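Local atomic coordinates of 30S ribosomal protein S8 (Aquifex aeolicus, PDB entry 3RF2), a protein that probably binds directly to the central domain of 16S rRNA and helps coordinate assembly of the platform of the 30S ribosomal subunit. Residues I46-Y57 with Y92-Y100. Residues are numbered along the deposited sequence; the frame is centred on the assembly and turned at random.
Sequences IQDWEALKGEKY and YPIKIYLKY
Lys53 lays its aliphatic chain across one face of the Tyr92 ring, CD standing 3.5 Å from the ring centroid in a CH-pi contact, while the methyl of Ala51 approaches the same ring obliquely. Tyr92 OH is hydrogen-bonded to the carboxylate of Glu34. Tyr97, on the other side of the sheet, is met at its edge: Asp48 O lies in the ring plane, and the Glu50 carboxylate sits beside CE2, turned 67° from the ring. Lys56 NZ bridges to Glu50 OE1 at 2.7 Å, and the fully extended chain of Lys95 lets its NZ donate a hydrogen bond to Tyr97 OH (3.0 Å) and form a salt bridge with Glu60. On the side of the sheet that carries Trp49, whose indole is set by chi1 of 68° between backbone N and carbonyl carbon, its CE3 meets Ile94 CG2 obliquely at 3.7 Å; Leu37 of helix 31-43 touches both residues. The backbones pair through Glu50 and Lys95, whose two bonds lie in the carbonyl planes, and Leu52 N reaches Pro93 O at 2.8 Å. At the other end Tyr97 O accepts Gln47 N at 2.9 Å and, weakly, Asp48 N, and Lys99 NZ holds Gln47 OE1. Gln47 and Asp48 opposite Tyr97 form a classic beta bulge in an antiparallel three-stranded sheet, its central strand 93-98 entered from the largely helical region 59-93, not found in other S8 sequences.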
loop_
_atom_site.group_PDB
_atom_site.type_symbol
_atom_site.label_atom_id
_atom_site.label_comp_id
_atom_site.label_asym_id
_atom_site.label_seq_id
_atom_site.Cartn_x
_atom_site.Cartn_y
_atom_site.Cartn_z
ATOM N N ILE A 46 -4.018 -6.738 -2.232
ATOM C CA ILE A 46 -3.413 -6.396 -3.519
ATOM C C ILE A 46 -2.856 -7.665 -4.140
ATOM O O ILE A 46 -2.681 -8.672 -3.454
ATOM C CB ILE A 46 -2.244 -5.366 -3.403
ATOM C CG1 ILE A 46 -1.075 -5.959 -2.612
ATOM C CG2 ILE A 46 -2.739 -4.063 -2.781
ATOM C CD1 ILE A 46 0.114 -4.998 -2.400
ATOM N N GLN A 47 -2.575 -7.612 -5.433
ATOM C CA GLN A 47 -2.038 -8.767 -6.132
ATOM C C GLN A 47 -0.531 -8.931 -5.895
ATOM O O GLN A 47 -0.034 -10.039 -5.689
ATOM C CB GLN A 47 -2.338 -8.659 -7.633
ATOM C CG GLN A 47 -1.874 -9.851 -8.468
ATOM C CD GLN A 47 -2.622 -11.130 -8.107
ATOM O OE1 GLN A 47 -3.830 -11.104 -7.853
ATOM N NE2 GLN A 47 -1.906 -12.251 -8.073
ATOM N N ASP A 48 0.196 -7.821 -5.933
ATOM C CA ASP A 48 1.647 -7.864 -5.774
ATOM C C ASP A 48 2.143 -6.432 -5.802
ATOM O O ASP A 48 1.363 -5.501 -6.034
ATOM C CB ASP A 48 2.283 -8.664 -6.904
ATOM C CG ASP A 48 3.598 -9.372 -6.488
ATOM O OD1 ASP A 48 4.284 -8.959 -5.517
ATOM O OD2 ASP A 48 3.953 -10.361 -7.164
ATOM N N TRP A 49 3.430 -6.259 -5.530
ATOM C CA TRP A 49 4.074 -4.967 -5.665
ATOM C C TRP A 49 5.548 -5.208 -5.968
ATOM O O TRP A 49 6.139 -6.174 -5.481
ATOM C CB TRP A 49 3.923 -4.144 -4.392
ATOM C CG TRP A 49 4.683 -4.695 -3.229
ATOM C CD1 TRP A 49 4.248 -5.626 -2.344
ATOM C CD2 TRP A 49 6.013 -4.340 -2.818
ATOM N NE1 TRP A 49 5.220 -5.885 -1.411
ATOM C CE2 TRP A 49 6.314 -5.105 -1.675
ATOM C CE3 TRP A 49 6.985 -3.453 -3.313
ATOM C CZ2 TRP A 49 7.538 -5.015 -1.013
ATOM C CZ3 TRP A 49 8.205 -3.358 -2.652
ATOM C CH2 TRP A 49 8.472 -4.138 -1.516
ATOM N N GLU A 50 6.137 -4.338 -6.774
ATOM C CA GLU A 50 7.542 -4.480 -7.162
ATOM C C GLU A 50 8.366 -3.236 -6.808
ATOM O O GLU A 50 7.940 -2.126 -7.076
ATOM C CB GLU A 50 7.641 -4.712 -8.671
ATOM C CG GLU A 50 7.449 -6.150 -9.148
ATOM C CD GLU A 50 7.306 -6.218 -10.659
ATOM O OE1 GLU A 50 7.572 -5.187 -11.308
ATOM O OE2 GLU A 50 6.905 -7.275 -11.198
ATOM N N ALA A 51 9.550 -3.422 -6.230
ATOM C CA ALA A 51 10.514 -2.321 -6.137
ATOM C C ALA A 51 11.192 -2.102 -7.487
ATOM O O ALA A 51 11.881 -2.987 -7.994
ATOM C CB ALA A 51 11.560 -2.600 -5.068
ATOM N N LEU A 52 10.991 -0.926 -8.071
ATOM C CA LEU A 52 11.566 -0.618 -9.375
ATOM C C LEU A 52 12.969 -0.013 -9.235
ATOM O O LEU A 52 13.153 1.194 -9.374
ATOM C CB LEU A 52 10.635 0.309 -10.170
ATOM C CG LEU A 52 9.272 -0.281 -10.556
ATOM C CD1 LEU A 52 8.411 0.717 -11.318
ATOM C CD2 LEU A 52 9.466 -1.533 -11.373
ATOM N N LYS A 53 13.942 -0.873 -8.944
ATOM C CA LYS A 53 15.345 -0.493 -8.829
ATOM C C LYS A 53 16.172 -1.131 -9.942
ATOM O O LYS A 53 15.626 -1.758 -10.853
ATOM C CB LYS A 53 15.897 -0.966 -7.490
ATOM C CG LYS A 53 15.196 -0.366 -6.288
ATOM C CD LYS A 53 15.256 -1.304 -5.087
ATOM C CE LYS A 53 16.673 -1.793 -4.818
ATOM N NZ LYS A 53 16.721 -2.670 -3.613
ATOM N N GLY A 54 17.491 -0.981 -9.848
ATOM C CA GLY A 54 18.425 -1.601 -10.776
ATOM C C GLY A 54 17.932 -1.777 -12.202
ATOM O O GLY A 54 17.390 -0.844 -12.802
ATOM N N GLU A 55 18.129 -2.981 -12.743
ATOM C CA GLU A 55 17.724 -3.314 -14.108
ATOM C C GLU A 55 16.210 -3.228 -14.275
ATOM O O GLU A 55 15.710 -2.936 -15.366
ATOM C CB GLU A 55 18.198 -4.728 -14.479
ATOM C CG GLU A 55 19.716 -4.913 -14.512
ATOM C CD GLU A 55 20.357 -4.273 -15.736
ATOM O OE1 GLU A 55 19.725 -4.293 -16.810
ATOM O OE2 GLU A 55 21.484 -3.748 -15.628
ATOM N N LYS A 56 15.484 -3.498 -13.191
ATOM C CA LYS A 56 14.020 -3.470 -13.225
ATOM C C LYS A 56 13.450 -2.088 -13.509
ATOM O O LYS A 56 12.467 -1.957 -14.229
ATOM C CB LYS A 56 13.421 -4.047 -11.939
ATOM C CG LYS A 56 12.518 -5.270 -12.148
ATOM C CD LYS A 56 11.283 -4.964 -13.010
ATOM C CE LYS A 56 10.180 -6.019 -12.800
ATOM N NZ LYS A 56 8.919 -5.755 -13.567
ATOM N N TYR A 57 14.069 -1.050 -12.955
ATOM C CA TYR A 57 13.593 0.299 -13.228
ATOM C C TYR A 57 13.733 0.651 -14.698
ATOM O O TYR A 57 12.796 1.179 -15.294
ATOM C CB TYR A 57 14.283 1.356 -12.362
ATOM C CG TYR A 57 13.914 2.762 -12.778
ATOM C CD1 TYR A 57 12.739 3.355 -12.341
ATOM C CD2 TYR A 57 14.731 3.488 -13.632
ATOM C CE1 TYR A 57 12.390 4.642 -12.732
ATOM C CE2 TYR A 57 14.392 4.771 -14.023
ATOM C CZ TYR A 57 13.221 5.340 -13.571
ATOM O OH TYR A 57 12.892 6.613 -13.966
ATOM N N TYR A 92 13.367 4.956 -4.716
ATOM C CA TYR A 92 12.947 4.244 -5.927
ATOM C C TYR A 92 11.441 4.085 -6.006
ATOM O O TYR A 92 10.776 4.102 -4.977
ATOM C CB TYR A 92 13.597 2.863 -5.974
ATOM C CG TYR A 92 13.547 2.078 -4.676
ATOM C CD1 TYR A 92 12.605 1.082 -4.480
ATOM C CD2 TYR A 92 14.471 2.307 -3.666
ATOM C CE1 TYR A 92 12.576 0.344 -3.309
ATOM C CE2 TYR A 92 14.453 1.578 -2.496
ATOM C CZ TYR A 92 13.498 0.596 -2.322
ATOM O OH TYR A 92 13.467 -0.140 -1.159
ATOM N N PRO A 93 10.897 3.920 -7.230
ATOM C CA PRO A 93 9.442 3.801 -7.380
ATOM C C PRO A 93 8.942 2.398 -7.063
ATOM O O PRO A 93 9.606 1.408 -7.366
ATOM C CB PRO A 93 9.202 4.118 -8.862
ATOM C CG PRO A 93 10.546 4.534 -9.431
ATOM C CD PRO A 93 11.578 3.934 -8.534
ATOM N N ILE A 94 7.780 2.324 -6.431
ATOM C CA ILE A 94 7.124 1.054 -6.231
ATOM C C ILE A 94 5.958 0.915 -7.203
ATOM O O ILE A 94 5.172 1.845 -7.395
ATOM C CB ILE A 94 6.643 0.890 -4.812
ATOM C CG1 ILE A 94 7.834 0.626 -3.890
ATOM C CG2 ILE A 94 5.680 -0.261 -4.729
ATOM C CD1 ILE A 94 7.464 0.655 -2.416
ATOM N N LYS A 95 5.899 -0.243 -7.853
ATOM C CA LYS A 95 4.815 -0.570 -8.747
ATOM C C LYS A 95 3.877 -1.436 -7.928
ATOM O O LYS A 95 4.287 -2.452 -7.369
ATOM C CB LYS A 95 5.332 -1.339 -9.976
ATOM C CG LYS A 95 4.270 -1.599 -11.047
ATOM C CD LYS A 95 4.826 -2.344 -12.247
ATOM C CE LYS A 95 3.783 -2.475 -13.339
ATOM N NZ LYS A 95 4.315 -3.152 -14.571
ATOM N N ILE A 96 2.626 -1.018 -7.822
ATOM C CA ILE A 96 1.642 -1.817 -7.103
ATOM C C ILE A 96 0.644 -2.448 -8.060
ATOM O O ILE A 96 0.022 -1.741 -8.847
ATOM C CB ILE A 96 0.861 -0.981 -6.073
ATOM C CG1 ILE A 96 1.800 -0.500 -4.957
ATOM C CG2 ILE A 96 -0.306 -1.823 -5.519
ATOM C CD1 ILE A 96 1.303 0.700 -4.189
ATOM N N TYR A 97 0.483 -3.770 -7.981
ATOM C CA TYR A 97 -0.483 -4.477 -8.810
ATOM C C TYR A 97 -1.785 -4.687 -8.054
ATOM O O TYR A 97 -1.798 -5.315 -6.993
ATOM C CB TYR A 97 0.076 -5.836 -9.243
ATOM C CG TYR A 97 1.269 -5.751 -10.176
ATOM C CD1 TYR A 97 1.105 -5.813 -11.556
ATOM C CD2 TYR A 97 2.555 -5.624 -9.677
ATOM C CE1 TYR A 97 2.197 -5.739 -12.414
ATOM C CE2 TYR A 97 3.642 -5.554 -10.519
ATOM C CZ TYR A 97 3.459 -5.609 -11.885
ATOM O OH TYR A 97 4.551 -5.541 -12.719
ATOM N N LEU A 98 -2.881 -4.170 -8.596
ATOM C CA LEU A 98 -4.155 -4.191 -7.878
ATOM C C LEU A 98 -4.899 -5.486 -8.105
ATOM O O LEU A 98 -4.758 -6.125 -9.147
ATOM C CB LEU A 98 -5.031 -3.017 -8.290
ATOM C CG LEU A 98 -4.437 -1.633 -8.059
ATOM C CD1 LEU A 98 -5.209 -0.587 -8.835
ATOM C CD2 LEU A 98 -4.415 -1.300 -6.562
ATOM N N LYS A 99 -5.695 -5.871 -7.117
ATOM C CA LYS A 99 -6.447 -7.118 -7.177
ATOM C C LYS A 99 -7.925 -6.823 -7.267
ATOM O O LYS A 99 -8.473 -6.197 -6.363
ATOM C CB LYS A 99 -6.230 -7.956 -5.921
ATOM C CG LYS A 99 -6.989 -9.293 -5.964
ATOM C CD LYS A 99 -6.832 -10.095 -4.674
ATOM C CE LYS A 99 -5.453 -10.773 -4.595
ATOM N NZ LYS A 99 -5.208 -11.687 -5.750
ATOM N N TYR A 100 -8.554 -7.288 -8.347
ATOM C CA TYR A 100 -10.010 -7.355 -8.450
ATOM C C TYR A 100 -10.460 -8.813 -8.473
ATOM O O TYR A 100 -9.698 -9.686 -8.871
ATOM C CB TYR A 100 -10.491 -6.666 -9.717
ATOM C CG TYR A 100 -9.955 -5.271 -9.863
ATOM C CD1 TYR A 100 -10.706 -4.176 -9.441
ATOM C CD2 TYR A 100 -8.692 -5.047 -10.412
ATOM C CE1 TYR A 100 -10.227 -2.898 -9.560
ATOM C CE2 TYR A 100 -8.189 -3.760 -10.527
ATOM C CZ TYR A 100 -8.970 -2.696 -10.106
ATOM O OH TYR A 100 -8.497 -1.431 -10.231
HETATM O O HOH W 1 6.853 -4.345 -14.527
#